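Local coordinates for protein D-alanyl-lipoteichoic acid synthetase (Streptococcus pneumoniae, PDB 3BMA) that probably takes part in the D-alanylation of lipoteichoic acid in cell wall biogenesis, as a DltD family member related to the SGNH hydrolases, at residues 101-106 with 291-296. The protein carries 1 engineered substitution. Sequence-based numbering, arbitrary orientation.
Sequences QVVYVI and NPIFII
F294 sets the CD1–CE1 side of its ring against Y104, with CD1 3.7 Å from Y104 CB. Y104 CD2 lies at the edge of the F294 ring, in its plane. The two rings are steeply inclined, their planes 77° apart. I106 closes on the F294 ring, and its CD1 comes to 3.5 Å from F294 CD1. Its chain is extended past CG1 (chi2 177°), which carries CD1 over to the phenylalanine. V102 CG2 and P292 CB meet at 3.7 Å on the face that carries Y104 and F294. On the other face V103 is forked between two isoleucines: CG2 touches I293 CG2 and CG1 touches I295 CG1. Q101 and N291 run side by side there, but their amides bond to other partners. Q101 is held by R42 and the carbonyl of F367, and N291 ND2 by the carbonyl of T372.

The strands are parallel and in register. Backbone bonds link I293 N to V102 O, Y104 N to I293 O (3.0 Å, 174° at the hydrogen) and I295 N to Y104 O. I106 N to I295 O is the shortest at 2.8 Å, and V102 N to N291 O is weak at 3.4 Å.

Strand 101-105 is the central strand of a five-stranded parallel sheet and 291-296 is its neighbour, with helices on both faces, consistent with an SGNH-hydrolase-like fold. Strand 43-47 flanks 101-105, and strand 333-335 flanks 291-296. Helices 274-287 and 311-326 pack on the F294 face, where Y104 OH bonds to S83. Helix 355-369 packs against Q101, N291, I293 and I295 on the opposite face.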
# COMPACT_ATOMS: atom_id res chain seq x y z
N GLN C 101 0.22 -35.35 -16.79
CA GLN C 101 0.87 -36.55 -16.27
C GLN C 101 2.24 -36.21 -15.71
O GLN C 101 2.98 -35.41 -16.31
CB GLN C 101 0.98 -37.62 -17.35
CG GLN C 101 -0.33 -38.29 -17.73
CD GLN C 101 -0.15 -39.42 -18.72
OE1 GLN C 101 0.59 -39.29 -19.70
NE2 GLN C 101 -0.82 -40.54 -18.47
N VAL C 102 2.58 -36.79 -14.56
CA VAL C 102 3.92 -36.67 -13.97
C VAL C 102 4.50 -38.04 -13.55
O VAL C 102 3.77 -39.03 -13.46
CB VAL C 102 3.98 -35.68 -12.76
CG1 VAL C 102 3.33 -34.32 -13.09
CG2 VAL C 102 3.35 -36.27 -11.52
N VAL C 103 5.81 -38.07 -13.31
CA VAL C 103 6.48 -39.21 -12.68
C VAL C 103 6.98 -38.77 -11.31
O VAL C 103 7.66 -37.75 -11.19
CB VAL C 103 7.69 -39.71 -13.54
CG1 VAL C 103 8.49 -40.78 -12.79
CG2 VAL C 103 7.21 -40.25 -14.86
N TYR C 104 6.62 -39.52 -10.27
CA TYR C 104 7.03 -39.19 -8.92
C TYR C 104 7.67 -40.39 -8.23
O TYR C 104 6.99 -41.35 -7.89
CB TYR C 104 5.83 -38.68 -8.11
CG TYR C 104 6.21 -37.95 -6.84
CD1 TYR C 104 6.47 -36.58 -6.86
CD2 TYR C 104 6.30 -38.62 -5.62
CE1 TYR C 104 6.83 -35.91 -5.71
CE2 TYR C 104 6.65 -37.95 -4.46
CZ TYR C 104 6.91 -36.59 -4.51
OH TYR C 104 7.27 -35.93 -3.37
N VAL C 105 8.99 -40.33 -8.05
CA VAL C 105 9.73 -41.35 -7.30
C VAL C 105 9.42 -41.23 -5.81
O VAL C 105 9.40 -40.12 -5.27
CB VAL C 105 11.24 -41.22 -7.56
CG1 VAL C 105 12.06 -42.08 -6.59
CG2 VAL C 105 11.56 -41.60 -8.99
N ILE C 106 9.11 -42.35 -5.15
CA ILE C 106 8.97 -42.39 -3.70
C ILE C 106 9.92 -43.43 -3.14
O ILE C 106 9.62 -44.63 -3.15
CB ILE C 106 7.53 -42.75 -3.24
CG1 ILE C 106 6.47 -41.88 -3.91
CG2 ILE C 106 7.41 -42.60 -1.73
CD1 ILE C 106 5.06 -42.28 -3.52
N ASN C 291 -2.17 -36.68 -13.11
CA ASN C 291 -2.19 -38.14 -13.13
C ASN C 291 -0.76 -38.67 -13.01
O ASN C 291 -0.06 -38.81 -14.01
CB ASN C 291 -2.86 -38.65 -14.41
CG ASN C 291 -3.12 -40.15 -14.40
OD1 ASN C 291 -3.13 -40.79 -13.34
ND2 ASN C 291 -3.33 -40.71 -15.58
N PRO C 292 -0.33 -38.95 -11.77
CA PRO C 292 1.03 -39.38 -11.51
C PRO C 292 1.22 -40.88 -11.61
O PRO C 292 0.31 -41.66 -11.30
CB PRO C 292 1.24 -38.94 -10.05
CG PRO C 292 -0.11 -38.97 -9.45
CD PRO C 292 -1.12 -38.85 -10.53
N ILE C 293 2.40 -41.29 -12.07
CA ILE C 293 2.86 -42.66 -11.86
C ILE C 293 3.96 -42.65 -10.80
O ILE C 293 4.96 -41.95 -10.94
CB ILE C 293 3.27 -43.40 -13.17
CG1 ILE C 293 3.61 -44.86 -12.88
CG2 ILE C 293 4.39 -42.67 -13.92
CD1 ILE C 293 3.47 -45.79 -14.08
N PHE C 294 3.75 -43.40 -9.73
CA PHE C 294 4.72 -43.49 -8.64
C PHE C 294 5.70 -44.64 -8.82
O PHE C 294 5.33 -45.73 -9.27
CB PHE C 294 4.01 -43.59 -7.29
CG PHE C 294 3.11 -42.42 -6.99
CD1 PHE C 294 3.64 -41.22 -6.54
CD2 PHE C 294 1.74 -42.51 -7.20
CE1 PHE C 294 2.82 -40.13 -6.27
CE2 PHE C 294 0.91 -41.43 -6.94
CZ PHE C 294 1.45 -40.24 -6.47
N ILE C 295 6.96 -44.38 -8.48
CA ILE C 295 8.02 -45.38 -8.60
C ILE C 295 8.54 -45.70 -7.21
O ILE C 295 8.95 -44.81 -6.46
CB ILE C 295 9.19 -44.87 -9.48
CG1 ILE C 295 8.68 -44.14 -10.74
CG2 ILE C 295 10.18 -46.00 -9.79
CD1 ILE C 295 7.90 -44.99 -11.75
N ILE C 296 8.51 -46.98 -6.85
CA ILE C 296 9.04 -47.42 -5.56
C ILE C 296 10.27 -48.30 -5.81
O ILE C 296 10.12 -49.46 -6.17
CB ILE C 296 7.98 -48.16 -4.71
CG1 ILE C 296 6.70 -47.33 -4.60
CG2 ILE C 296 8.54 -48.45 -3.31
CD1 ILE C 296 5.61 -47.94 -3.74